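Local coordinates for protein beta-porphyranase A (Bacteroides plebeius, PDB 4AW7) that hydrolyses the sulfated red-seaweed polysaccharide porphyran at the linkages between beta-D-galactose and alpha-L-galactose-6-sulfate, at residues 31-36 with 471-476; 516-521 with 570-575; 141-146 with 188-193; 417-422 with 459-464; 379-384 with 533-538. All blocks are in the same frame, centred on the assembly; numbering follows the deposited sequence. Where two conformers were deposited one is given.

How the interactions relate
Only interaction 3 belongs to the catalytic barrel, where two neighbouring parallel strands lead one to the active-site residues Asn145 and Glu146 and the other to a potassium ligand; the other four lie in the beta-rich remainder. Interaction 1 ties a strand near the N-terminus to one from far down the chain, and interactions 3 and 4 are nested in the loop it closes; the segments of interaction 5 alternate with those of 1 and of 2. Interactions 4 and 5 reach the same mixed sheet. Interactions 2 and 5 touch: Lys520 NZ meets Asp534 OD1 in a 3.1 Å salt bridge. Interaction 5 joins the sandwich and C-terminal regions through calcium, about 33 Å between centres from interaction 3.

Interaction 1 (31-36 with 471-476); sequences FLSGVS and IIRNKY
Leu32 packs beneath the guanidinium of Arg473, with Leu32 CB over one face, 3.8 Å from Arg473 NH2, and Leu32 CD2 at 3.9 Å from Arg473 NE. Arg473 leaves the backbone with CG anti to N (chi1 -172°), then bends at chi2 and chi3, which folds the flat group back across the leucine. There NH2 meets the carboxylate of Asp309 and the carbonyl of Glu306. Strand 29-32 is the outermost strand of a mixed five-stranded sheet and runs parallel to 469-484: Phe31 N donates to Ile471 O, Arg473 N to Phe31 O at 2.8 Å, and Ser33 N to Arg473 O, before a type II' turn from Leu32 to Val35 leads the chain off. With an alanine at Arg473, Asp309 would probably lose its charged mate and Leu32 the flat group lying over it. The other face is looser and partly exposed: Phe31 CB and Ile472 CG1 are 4.1 Å apart, and beside Ser33 OG, which is hydrogen-bonded to Asp309 OD2, Asn474 ND2 is badly angled for a bond.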
# COMPACT_ATOMS: atom_id res chain seq x y z
N PHE A 31 19.27 -2.90 -0.63
CA PHE A 31 18.38 -3.77 0.11
C PHE A 31 17.45 -2.96 0.96
O PHE A 31 17.84 -1.92 1.54
CB PHE A 31 19.19 -4.67 1.09
CG PHE A 31 19.98 -5.76 0.42
CD1 PHE A 31 21.19 -5.50 -0.16
CD2 PHE A 31 19.48 -7.05 0.37
CE1 PHE A 31 21.89 -6.56 -0.78
CE2 PHE A 31 20.19 -8.08 -0.23
CZ PHE A 31 21.41 -7.81 -0.78
N LEU A 32 16.21 -3.42 1.06
CA LEU A 32 15.27 -3.01 2.10
C LEU A 32 15.37 -4.09 3.14
O LEU A 32 14.86 -5.20 2.95
CB LEU A 32 13.84 -2.88 1.53
CG LEU A 32 13.68 -1.98 0.31
CD1 LEU A 32 12.23 -1.91 -0.11
CD2 LEU A 32 14.27 -0.61 0.47
N SER A 33 16.09 -3.80 4.21
CA SER A 33 16.48 -4.81 5.22
C SER A 33 17.00 -6.06 4.53
O SER A 33 18.06 -6.00 3.93
CB SER A 33 15.38 -5.07 6.21
OG SER A 33 14.94 -3.90 6.73
N GLY A 34 16.31 -7.18 4.62
CA GLY A 34 16.79 -8.44 4.05
C GLY A 34 16.52 -8.70 2.58
O GLY A 34 16.93 -9.74 2.11
N VAL A 35 15.87 -7.81 1.84
CA VAL A 35 15.49 -8.11 0.47
C VAL A 35 15.94 -7.04 -0.49
O VAL A 35 15.74 -5.85 -0.24
CB VAL A 35 13.98 -8.42 0.34
CG1 VAL A 35 13.09 -7.19 0.61
CG2 VAL A 35 13.61 -9.07 -1.01
N SER A 36 16.47 -7.46 -1.63
CA SER A 36 16.79 -6.57 -2.75
C SER A 36 15.88 -6.75 -3.95
O SER A 36 15.44 -5.78 -4.56
CB SER A 36 18.26 -6.72 -3.18
OG SER A 36 18.58 -5.93 -4.29
N ILE A 471 24.09 -1.20 -0.30
CA ILE A 471 23.58 -0.24 0.67
C ILE A 471 22.29 -0.82 1.22
O ILE A 471 21.46 -1.35 0.45
CB ILE A 471 23.41 1.16 0.05
CG1 ILE A 471 23.21 2.24 1.14
CG2 ILE A 471 22.31 1.21 -1.03
CD1 ILE A 471 23.24 3.68 0.59
N ILE A 472 22.14 -0.84 2.54
CA ILE A 472 21.03 -1.51 3.21
C ILE A 472 20.20 -0.47 3.95
O ILE A 472 20.72 0.24 4.81
CB ILE A 472 21.48 -2.61 4.20
CG1 ILE A 472 22.37 -3.64 3.47
CG2 ILE A 472 20.26 -3.24 4.86
CD1 ILE A 472 22.85 -4.80 4.35
N ARG A 473 18.93 -0.38 3.58
CA ARG A 473 17.98 0.52 4.24
C ARG A 473 17.33 -0.17 5.43
O ARG A 473 16.70 -1.21 5.28
CB ARG A 473 16.89 0.99 3.27
CG ARG A 473 15.98 2.08 3.83
CD ARG A 473 14.84 1.62 4.69
NE ARG A 473 13.72 1.04 3.96
CZ ARG A 473 13.16 -0.13 4.22
NH1 ARG A 473 13.73 -1.04 4.97
NH2 ARG A 473 11.98 -0.42 3.68
N ASN A 474 17.53 0.39 6.62
CA ASN A 474 16.84 -0.07 7.82
C ASN A 474 16.03 1.08 8.39
O ASN A 474 16.41 2.24 8.29
CB ASN A 474 17.80 -0.66 8.84
CG ASN A 474 18.14 -2.11 8.52
OD1 ASN A 474 19.28 -2.41 8.15
ND2 ASN A 474 17.16 -2.98 8.63
N LYS A 475 14.92 0.73 9.03
CA LYS A 475 14.08 1.67 9.74
C LYS A 475 14.15 1.37 11.22
O LYS A 475 14.12 0.20 11.62
CB LYS A 475 12.61 1.55 9.27
CG LYS A 475 12.43 2.03 7.84
CD LYS A 475 10.97 1.89 7.39
CE LYS A 475 10.79 2.36 6.00
NZ LYS A 475 9.37 2.36 5.63
N TYR A 476 14.19 2.43 12.01
CA TYR A 476 14.27 2.33 13.46
C TYR A 476 13.12 3.14 14.05
O TYR A 476 12.84 4.25 13.62
CB TYR A 476 15.61 2.84 13.97
CG TYR A 476 16.76 2.08 13.41
CD1 TYR A 476 17.17 0.90 13.99
CD2 TYR A 476 17.44 2.54 12.30
CE1 TYR A 476 18.26 0.20 13.50
CE2 TYR A 476 18.51 1.80 11.77
CZ TYR A 476 18.93 0.65 12.39
OH TYR A 476 20.01 -0.07 11.93

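Interaction 2 (516-521 with 570-575); sequences SASKKP and TFSDGG
Pro521 and Phe571 bring the two loop segments together, their CA atoms 4.4 Å apart, whereas the backbones have separated to 6.7 Å between the CA atoms of Ser518 and Asp573. The wider gap is bridged by a side chain: Ser518 N donates to Asp573 OD2 at 2.8 Å, using the syn lone pair of the carboxylate, with an angle of 162° at the hydrogen. Asp573 CG sits between its own backbone N and carbonyl carbon, a torsion (chi1 57°) that carries the carboxylate to Ser518 N, and OD1 is held by a salt bridge to Arg513. Ser518 OG accepts from Lys520 N in an ST turn and also bonds a water, which in turn accepts from Ser572 N at 2.9 Å. At the narrow end Pro521 CB stands over the centre of the Phe571 ring, 3.6 Å from the centroid and 9° off the normal, a CH-pi contact; Ser518 O approaches the same ring at its edge. Phe571 also rests on Ile511 and Arg513 of strand 503-514, and Pro521 on Met509. The loops thus lead between two sheets of the C-terminal region, from strand 503-514 into 522-525 and from 563-570 into 577-589.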
# COMPACT_ATOMS: atom_id res chain seq x y z
N SER A 516 -3.02 25.40 9.45
CA SER A 516 -2.27 26.65 9.69
C SER A 516 -1.13 26.50 10.69
O SER A 516 -0.31 27.42 10.82
CB SER A 516 -3.22 27.76 10.18
OG SER A 516 -3.78 27.43 11.43
N ALA A 517 -1.05 25.38 11.39
CA ALA A 517 -0.02 25.20 12.38
C ALA A 517 1.35 24.96 11.71
O ALA A 517 1.44 24.49 10.56
CB ALA A 517 -0.36 24.09 13.35
N SER A 518 2.42 25.30 12.43
CA SER A 518 3.75 25.19 11.86
C SER A 518 4.10 23.75 11.45
O SER A 518 3.87 22.81 12.22
CB SER A 518 4.76 25.67 12.90
OG SER A 518 6.08 25.59 12.39
N LYS A 519 4.73 23.64 10.29
CA LYS A 519 5.32 22.38 9.83
C LYS A 519 6.86 22.46 9.85
O LYS A 519 7.53 21.61 9.22
CB LYS A 519 4.86 22.06 8.43
CG LYS A 519 3.35 21.89 8.32
CD LYS A 519 2.97 21.77 6.91
CE LYS A 519 1.52 21.48 6.68
NZ LYS A 519 0.59 22.57 7.06
N LYS A 520 7.40 23.42 10.61
CA LYS A 520 8.84 23.75 10.64
C LYS A 520 9.32 23.79 12.06
O LYS A 520 9.77 24.83 12.56
CB LYS A 520 9.09 25.10 10.01
CG LYS A 520 8.92 25.02 8.55
CD LYS A 520 10.21 24.55 7.86
CE LYS A 520 11.11 25.72 7.48
NZ LYS A 520 12.34 25.34 6.72
N PRO A 521 9.26 22.65 12.75
CA PRO A 521 9.86 22.61 14.06
C PRO A 521 11.38 22.75 13.96
O PRO A 521 11.97 22.56 12.88
CB PRO A 521 9.52 21.21 14.57
CG PRO A 521 9.46 20.38 13.32
CD PRO A 521 8.84 21.31 12.30
N THR A 570 10.98 20.77 18.42
CA THR A 570 10.23 21.83 19.10
C THR A 570 9.48 22.65 18.07
O THR A 570 10.05 23.21 17.15
CB THR A 570 11.15 22.71 20.00
OG1 THR A 570 11.94 21.88 20.85
CG2 THR A 570 10.25 23.64 20.86
N PHE A 571 8.16 22.75 18.26
CA PHE A 571 7.30 23.61 17.47
C PHE A 571 7.10 24.92 18.23
O PHE A 571 6.98 24.90 19.46
CB PHE A 571 5.94 22.95 17.21
CG PHE A 571 6.02 21.66 16.43
CD1 PHE A 571 6.36 20.47 17.05
CD2 PHE A 571 5.81 21.68 15.07
CE1 PHE A 571 6.45 19.28 16.33
CE2 PHE A 571 5.89 20.45 14.32
CZ PHE A 571 6.22 19.31 14.96
N SER A 572 6.95 25.98 17.48
CA SER A 572 6.75 27.31 18.10
C SER A 572 5.31 27.55 18.54
O SER A 572 5.04 28.51 19.32
CB SER A 572 7.19 28.35 17.11
OG SER A 572 6.44 28.34 15.93
N ASP A 573 4.40 26.71 18.06
CA ASP A 573 2.97 26.83 18.34
C ASP A 573 2.41 25.55 18.92
O ASP A 573 3.03 24.48 18.83
CB ASP A 573 2.23 27.30 17.08
CG ASP A 573 2.44 26.39 15.86
OD1 ASP A 573 3.25 25.46 15.93
OD2 ASP A 573 1.82 26.66 14.80
N GLY A 574 1.23 25.64 19.50
CA GLY A 574 0.57 24.52 20.15
C GLY A 574 -0.50 23.88 19.28
O GLY A 574 -1.04 24.53 18.38
N GLY A 575 -0.78 22.62 19.60
CA GLY A 575 -1.90 21.90 18.99
C GLY A 575 -1.42 20.82 18.06
O GLY A 575 -0.32 20.86 17.52
O HOH W 1 7.64 25.45 14.72

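Interaction 3 (141-146 with 188-193); sequences FEPLNE and MKVIGY. With K (potassium ion), chain F; GAL (beta-D-galactopyranose), chain D; GLA (alpha-D-galactopyranose), chain B.
Phe141 and Val190 pair on neighbouring parallel strands of the catalytic barrel, 136-142 and 189-195, joined through helix 160-179 as a beta-alpha-beta unit. Phe141 N donates to Lys189 O at 2.9 Å and Ile191 N to Phe141 O at 3.0 Å; beyond this Glu142 CA makes a CA-H...O approach to Ile191 O. Phe141 CB touches Met188 CE, and Pro143 CD meets Val190 CG1 at 4.2 Å. Glu142 stretches out fully, its CB against Ile191 CG1 at 3.8 Å, to place its buried carboxylate against Arg69, Ser227 and Ser271. Past the strand end, Asn145 sends ND2 to O2 of the bound galactose at 2.8 Å, a nearly straight bond (170°), while its OD1 takes the Arg69 that also pairs with Glu142. On the neighbouring strand, a cis peptide precedes Tyr193, whose OH binds potassium at 2.9 Å together with the hydroxyl of Tyr207 and the backbone carbonyl of Tyr197. The modelled Glu146 OE2 to O1 distance of the beta anomer is doubtful, probably because alternative copies overlap. An Asn-Glu pair after the fourth strand is as in clan GH-A hydrolases: Asn145 holds the sugar by O2, while Glu146, whose OE2 is hydrogen-bonded to His229 and which lies near the probable nucleophile Glu272, is consistent with a proton donor.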
# COMPACT_ATOMS: atom_id res chain seq x y z
N PHE A 141 -6.53 -14.28 4.46
CA PHE A 141 -7.95 -14.13 4.82
C PHE A 141 -8.08 -12.81 5.58
O PHE A 141 -7.37 -12.58 6.54
CB PHE A 141 -8.42 -15.31 5.66
CG PHE A 141 -9.90 -15.27 6.00
CD1 PHE A 141 -10.85 -14.82 5.11
CD2 PHE A 141 -10.34 -15.75 7.23
CE1 PHE A 141 -12.19 -14.80 5.43
CE2 PHE A 141 -11.71 -15.78 7.52
CZ PHE A 141 -12.62 -15.31 6.63
N GLU A 142 -9.02 -12.00 5.12
CA GLU A 142 -9.27 -10.63 5.61
C GLU A 142 -10.76 -10.61 5.98
O GLU A 142 -11.61 -10.26 5.17
CB GLU A 142 -8.92 -9.65 4.51
CG GLU A 142 -8.94 -8.19 4.88
CD GLU A 142 -8.60 -7.28 3.70
OE1 GLU A 142 -9.05 -7.57 2.57
OE2 GLU A 142 -7.91 -6.26 3.95
N PRO A 143 -11.10 -11.09 7.21
CA PRO A 143 -12.47 -11.48 7.53
C PRO A 143 -13.64 -10.58 7.12
O PRO A 143 -14.65 -11.09 6.70
CB PRO A 143 -12.38 -11.64 9.05
CG PRO A 143 -11.05 -12.28 9.26
CD PRO A 143 -10.16 -11.70 8.18
N LEU A 144 -13.54 -9.27 7.34
CA LEU A 144 -14.62 -8.35 6.97
C LEU A 144 -14.09 -7.12 6.27
O LEU A 144 -13.23 -6.42 6.82
CB LEU A 144 -15.39 -7.92 8.22
CG LEU A 144 -16.06 -8.98 9.09
CD1 LEU A 144 -16.56 -8.37 10.39
CD2 LEU A 144 -17.26 -9.62 8.30
N ASN A 145 -14.61 -6.85 5.10
CA ASN A 145 -14.22 -5.67 4.35
C ASN A 145 -14.86 -4.42 4.93
O ASN A 145 -16.07 -4.42 5.22
CB ASN A 145 -14.68 -5.83 2.92
CG ASN A 145 -14.23 -4.67 2.05
OD1 ASN A 145 -13.03 -4.35 2.00
ND2 ASN A 145 -15.17 -4.03 1.36
N GLU A 146 -14.08 -3.34 5.07
CA GLU A 146 -14.53 -2.03 5.55
C GLU A 146 -15.63 -2.12 6.62
O GLU A 146 -16.72 -1.58 6.49
CB GLU A 146 -14.91 -1.15 4.39
CG GLU A 146 -13.73 -1.01 3.43
CD GLU A 146 -13.95 0.02 2.39
OE1 GLU A 146 -15.09 0.50 2.22
OE2 GLU A 146 -12.96 0.35 1.69
N MET A 188 -1.86 -19.99 5.94
CA MET A 188 -2.78 -18.86 5.77
C MET A 188 -2.38 -17.76 6.68
O MET A 188 -2.10 -17.98 7.84
CB MET A 188 -4.20 -19.26 6.17
CG MET A 188 -4.77 -20.31 5.31
SD MET A 188 -6.50 -20.63 5.65
CE MET A 188 -7.14 -18.97 5.38
N LYS A 189 -2.40 -16.55 6.16
CA LYS A 189 -2.15 -15.35 6.94
C LYS A 189 -3.44 -14.60 7.13
O LYS A 189 -4.19 -14.41 6.19
CB LYS A 189 -1.16 -14.46 6.24
CG LYS A 189 0.18 -15.07 5.96
CD LYS A 189 0.97 -15.46 7.13
CE LYS A 189 2.07 -16.49 6.72
NZ LYS A 189 2.76 -16.08 5.48
N VAL A 190 -3.70 -14.18 8.37
CA VAL A 190 -4.91 -13.45 8.70
C VAL A 190 -4.57 -11.97 8.84
O VAL A 190 -3.63 -11.62 9.53
CB VAL A 190 -5.60 -14.03 9.97
CG1 VAL A 190 -6.89 -13.29 10.21
CG2 VAL A 190 -5.84 -15.53 9.82
N ILE A 191 -5.30 -11.12 8.12
CA ILE A 191 -5.03 -9.69 8.07
C ILE A 191 -6.30 -8.92 8.39
O ILE A 191 -7.41 -9.41 8.11
CB ILE A 191 -4.41 -9.29 6.72
CG1 ILE A 191 -5.32 -9.69 5.56
CG2 ILE A 191 -3.02 -9.88 6.56
CD1 ILE A 191 -4.95 -9.09 4.19
N GLY A 192 -6.16 -7.72 8.93
CA GLY A 192 -7.32 -6.88 9.17
C GLY A 192 -6.91 -5.47 9.45
O GLY A 192 -5.74 -5.19 9.70
N TYR A 193 -7.85 -4.53 9.45
CA TYR A 193 -9.31 -4.71 9.33
C TYR A 193 -9.91 -4.24 8.02
O TYR A 193 -11.10 -4.00 7.95
CB TYR A 193 -10.03 -4.07 10.53
CG TYR A 193 -9.89 -2.56 10.63
CD1 TYR A 193 -10.80 -1.70 10.04
CD2 TYR A 193 -8.85 -1.99 11.36
CE1 TYR A 193 -10.67 -0.33 10.14
CE2 TYR A 193 -8.73 -0.63 11.46
CZ TYR A 193 -9.62 0.20 10.84
OH TYR A 193 -9.50 1.60 10.96
K K F . -11.07 2.97 9.01
C1 GAL D . -13.90 0.36 -0.83
C2 GAL D . -14.76 -0.88 -1.15
C3 GAL D . -14.83 -1.11 -2.65
C4 GAL D . -15.12 0.16 -3.41
C5 GAL D . -14.09 1.23 -3.02
C6 GAL D . -14.18 2.44 -4.02
O1 GAL D . -13.93 0.54 0.65
O2 GAL D . -14.24 -2.04 -0.44
O3 GAL D . -15.89 -1.97 -2.99
O4 GAL D . -16.45 0.61 -3.12
O5 GAL D . -14.32 1.49 -1.57
O6 GAL D . -13.22 2.19 -5.15
C1 GLA B . -13.90 0.36 -0.83
C2 GLA B . -14.76 -0.88 -1.15
C3 GLA B . -14.83 -1.11 -2.65
C4 GLA B . -15.12 0.16 -3.41
C5 GLA B . -14.09 1.23 -3.02
C6 GLA B . -14.18 2.44 -4.02
O1 GLA B . -12.55 0.20 -0.86
O2 GLA B . -14.24 -2.04 -0.44
O3 GLA B . -15.89 -1.97 -2.99
O4 GLA B . -16.45 0.61 -3.12
O5 GLA B . -14.32 1.49 -1.57
O6 GLA B . -13.22 2.19 -5.15

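Interaction 4 (417-422 with 459-464); sequences DVSNVT and VADVSS
Val418 faces Val462 in an antiparallel pairing, the segments 172° apart in direction, and a beta bulge at Asn420 shifts the register by one before Thr422 pairs with Val459. Val418 CG1 presses on Ala460 CB at 3.5 Å, a close fit for two methyl groups, and Val418 CG2 meets Val462 CG2. At the bulge Asn420 ND2 donates to Asp461 OD2 at 2.8 Å, almost straight (174°), on the anti side but tilted out of the carboxylate plane, with amide and carboxylate planes nearly perpendicular. Asp461 OD1 turns to a salt bridge with Arg392 of strand 392-399. An alanine at Asp461 is likely to leave both the Asn420 amide and the Arg392 charge without this partner and free the amide to turn. At the far end Asp417 O is gripped twice, by Ser463 N at 2.9 Å and Ser463 OG. Where the bulge brings the carbonyls of Asn420 and Val459 together, a water donates to both; a shared hydrogen-bond donor thus probably eases the repulsion.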
# COMPACT_ATOMS: atom_id res chain seq x y z
N ASP A 417 28.25 1.91 -19.25
CA ASP A 417 27.89 0.50 -19.42
C ASP A 417 26.46 0.30 -19.94
O ASP A 417 26.00 -0.84 -20.05
CB ASP A 417 28.02 -0.21 -18.06
CG ASP A 417 29.37 0.02 -17.44
OD1 ASP A 417 30.37 -0.44 -18.04
OD2 ASP A 417 29.44 0.68 -16.38
N VAL A 418 25.75 1.39 -20.22
CA VAL A 418 24.32 1.36 -20.54
C VAL A 418 24.12 1.69 -22.02
O VAL A 418 24.83 2.54 -22.58
CB VAL A 418 23.58 2.33 -19.61
CG1 VAL A 418 22.07 2.42 -19.96
CG2 VAL A 418 23.77 1.84 -18.17
N SER A 419 23.20 0.98 -22.65
CA SER A 419 22.91 1.15 -24.08
C SER A 419 21.48 0.75 -24.40
O SER A 419 20.79 0.22 -23.53
CB SER A 419 23.87 0.28 -24.91
OG SER A 419 23.65 -1.12 -24.68
N ASN A 420 21.04 0.95 -25.64
CA ASN A 420 19.72 0.51 -26.08
C ASN A 420 18.59 0.97 -25.14
O ASN A 420 17.78 0.18 -24.65
CB ASN A 420 19.70 -0.98 -26.30
CG ASN A 420 20.70 -1.39 -27.33
OD1 ASN A 420 20.92 -0.66 -28.31
ND2 ASN A 420 21.37 -2.51 -27.10
N VAL A 421 18.56 2.26 -24.90
CA VAL A 421 17.59 2.86 -24.00
C VAL A 421 16.24 3.02 -24.69
O VAL A 421 16.13 3.55 -25.81
CB VAL A 421 18.08 4.23 -23.49
CG1 VAL A 421 17.09 4.85 -22.51
CG2 VAL A 421 19.48 4.10 -22.81
N THR A 422 15.19 2.59 -23.98
CA THR A 422 13.80 2.79 -24.39
C THR A 422 13.07 3.53 -23.26
O THR A 422 13.24 3.23 -22.07
CB THR A 422 13.13 1.46 -24.74
OG1 THR A 422 13.87 0.79 -25.78
CG2 THR A 422 11.72 1.65 -25.16
N VAL A 459 14.09 1.70 -19.85
CA VAL A 459 14.56 0.32 -19.94
C VAL A 459 15.83 0.36 -20.77
O VAL A 459 15.85 0.98 -21.85
CB VAL A 459 13.53 -0.62 -20.56
CG1 VAL A 459 14.05 -2.09 -20.58
CG2 VAL A 459 12.20 -0.47 -19.87
N ALA A 460 16.88 -0.26 -20.29
CA ALA A 460 18.15 -0.22 -21.02
C ALA A 460 18.93 -1.50 -20.82
O ALA A 460 18.68 -2.25 -19.87
CB ALA A 460 18.98 0.96 -20.53
N ASP A 461 19.89 -1.75 -21.71
CA ASP A 461 20.85 -2.83 -21.51
C ASP A 461 21.98 -2.30 -20.72
O ASP A 461 22.37 -1.15 -20.86
CB ASP A 461 21.41 -3.37 -22.84
CG ASP A 461 20.38 -4.03 -23.72
OD1 ASP A 461 19.35 -4.47 -23.23
OD2 ASP A 461 20.65 -4.16 -24.95
N VAL A 462 22.51 -3.15 -19.84
CA VAL A 462 23.61 -2.76 -18.98
C VAL A 462 24.59 -3.93 -18.98
O VAL A 462 24.20 -5.08 -18.84
CB VAL A 462 23.11 -2.38 -17.53
CG1 VAL A 462 22.34 -3.52 -16.85
CG2 VAL A 462 24.30 -1.94 -16.69
N SER A 463 25.86 -3.61 -19.15
CA SER A 463 26.87 -4.66 -19.34
C SER A 463 27.77 -4.87 -18.13
O SER A 463 28.60 -5.81 -18.16
CB SER A 463 27.73 -4.34 -20.56
OG SER A 463 28.35 -3.07 -20.42
N SER A 464 27.61 -4.06 -17.08
CA SER A 464 28.59 -3.98 -15.97
C SER A 464 28.97 -5.33 -15.37
O SER A 464 28.11 -6.16 -15.08
CB SER A 464 28.10 -3.04 -14.85
OG SER A 464 26.83 -3.46 -14.39
O HOH W 2 15.50 -0.89 -24.17

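Interaction 5 (379-384 with 533-538); sequences NPDIQV and PDNWKG. With CA (calcium ion), chain C.
Asp381 meets Asn535 and Gly538 around a calcium ion. From CB its chain turns with CG beside the backbone N (chi1 -66°), which brings CG to 2.9 Å from the calcium ion and lets both carboxylate oxygens bind it. OD1 binds the metal and also accepts from Gly538 N at 2.8 Å, a bond strongly bent at the hydrogen (131°) that arrives nearly along the C-O direction. OD2, 2.6 Å from the calcium ion, is met by Asn535 ND2 at 3.0 Å from above the carboxylate plane, 56° out of it. Asn535 thereby does double duty, since its OD1 is a calcium ligand at 2.4 Å. The carbonyls of Trp536 and Gly538 and three waters complete an eight-oxygen shell, a calcium site that clasps the beta-sandwich region to the C-terminal one. Asp381 is placed by a type I turn from Asn379 to Ile382, and within it Asn379 OD1 accepts from Asp381 N as an Asx turn. Beside the metal, Pro380 packs between the segments: its CG is 3.7 Å from Asn535 ND2, and its carbonyl O lies 3.4 Å from Lys537 CG. A water donating to Pro380 O accepts from Lys537 NZ, while the Trp536 ring meets Phe547 edge-to-face.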
# COMPACT_ATOMS: atom_id res chain seq x y z
N ASN A 379 14.28 15.98 -4.88
CA ASN A 379 12.96 16.58 -4.72
C ASN A 379 12.01 15.48 -4.25
O ASN A 379 11.80 14.50 -4.97
CB ASN A 379 12.52 17.15 -6.07
CG ASN A 379 11.14 17.82 -6.03
OD1 ASN A 379 10.37 17.62 -5.10
ND2 ASN A 379 10.80 18.56 -7.10
N PRO A 380 11.40 15.62 -3.06
CA PRO A 380 10.51 14.57 -2.59
C PRO A 380 9.28 14.33 -3.43
O PRO A 380 8.65 13.27 -3.32
CB PRO A 380 10.14 15.00 -1.16
CG PRO A 380 10.35 16.42 -1.16
CD PRO A 380 11.50 16.73 -2.08
N ASP A 381 8.90 15.28 -4.27
CA ASP A 381 7.82 15.05 -5.21
C ASP A 381 8.19 14.16 -6.36
O ASP A 381 7.27 13.68 -7.05
CB ASP A 381 7.28 16.37 -5.75
CG ASP A 381 6.62 17.18 -4.70
OD1 ASP A 381 5.77 16.64 -3.97
OD2 ASP A 381 6.87 18.41 -4.58
N ILE A 382 9.49 13.93 -6.60
CA ILE A 382 9.91 13.06 -7.70
C ILE A 382 10.30 11.73 -7.06
O ILE A 382 11.33 11.59 -6.40
CB ILE A 382 11.06 13.66 -8.48
CG1 ILE A 382 10.67 15.00 -9.06
CG2 ILE A 382 11.55 12.69 -9.55
CD1 ILE A 382 9.47 15.01 -9.98
N GLN A 383 9.43 10.74 -7.22
CA GLN A 383 9.66 9.40 -6.68
C GLN A 383 10.47 8.61 -7.70
O GLN A 383 10.20 8.68 -8.89
CB GLN A 383 8.32 8.67 -6.39
CG GLN A 383 7.29 9.54 -5.64
CD GLN A 383 6.13 8.71 -5.09
OE1 GLN A 383 6.20 8.19 -3.97
NE2 GLN A 383 5.10 8.50 -5.92
N VAL A 384 11.45 7.85 -7.22
CA VAL A 384 12.39 7.15 -8.07
C VAL A 384 12.58 5.72 -7.63
O VAL A 384 12.59 5.42 -6.44
CB VAL A 384 13.75 7.87 -8.12
CG1 VAL A 384 13.57 9.25 -8.75
CG2 VAL A 384 14.37 7.95 -6.72
N PRO A 533 13.08 20.54 5.57
CA PRO A 533 12.62 20.98 4.25
C PRO A 533 11.26 21.68 4.26
O PRO A 533 10.39 21.40 5.10
CB PRO A 533 12.53 19.66 3.47
CG PRO A 533 13.36 18.71 4.20
CD PRO A 533 13.28 19.09 5.65
N ASP A 534 11.07 22.53 3.28
CA ASP A 534 9.77 23.16 3.01
C ASP A 534 8.81 22.27 2.28
O ASP A 534 7.62 22.44 2.42
CB ASP A 534 9.96 24.48 2.21
CG ASP A 534 10.89 25.47 2.92
OD1 ASP A 534 10.66 25.69 4.11
OD2 ASP A 534 11.84 25.99 2.29
N ASN A 535 9.33 21.28 1.57
CA ASN A 535 8.59 20.41 0.67
C ASN A 535 8.53 19.00 1.25
O ASN A 535 9.39 18.58 2.02
CB ASN A 535 9.31 20.39 -0.69
CG ASN A 535 8.47 19.79 -1.80
OD1 ASN A 535 7.25 19.65 -1.67
ND2 ASN A 535 9.12 19.47 -2.91
N TRP A 536 7.48 18.29 0.87
CA TRP A 536 7.23 16.90 1.21
C TRP A 536 6.55 16.22 0.02
O TRP A 536 6.21 16.85 -0.96
CB TRP A 536 6.38 16.75 2.48
CG TRP A 536 5.13 17.52 2.44
CD1 TRP A 536 3.96 17.15 1.83
CD2 TRP A 536 4.89 18.81 3.01
NE1 TRP A 536 3.02 18.13 1.98
CE2 TRP A 536 3.57 19.17 2.69
CE3 TRP A 536 5.69 19.72 3.71
CZ2 TRP A 536 3.01 20.39 3.07
CZ3 TRP A 536 5.11 20.92 4.12
CH2 TRP A 536 3.79 21.24 3.80
N LYS A 537 6.37 14.91 0.12
CA LYS A 537 5.80 14.15 -0.98
C LYS A 537 4.36 14.58 -1.26
O LYS A 537 3.46 14.48 -0.39
CB LYS A 537 5.81 12.66 -0.65
CG LYS A 537 7.21 12.07 -0.53
CD LYS A 537 7.11 10.69 0.12
CE LYS A 537 8.42 10.09 0.62
NZ LYS A 537 9.22 9.62 -0.53
N GLY A 538 4.10 14.98 -2.48
CA GLY A 538 2.76 15.35 -2.87
C GLY A 538 2.33 16.69 -2.33
O GLY A 538 3.14 17.57 -2.04
CA CA C . 5.28 18.55 -2.52
O HOH W 3 9.51 10.86 -2.99
O HOH W 4 8.63 7.24 -2.97
O HOH W 5 4.62 19.53 -0.41
O HOH W 6 3.77 19.08 -4.38
O HOH W 7 5.11 21.05 -2.79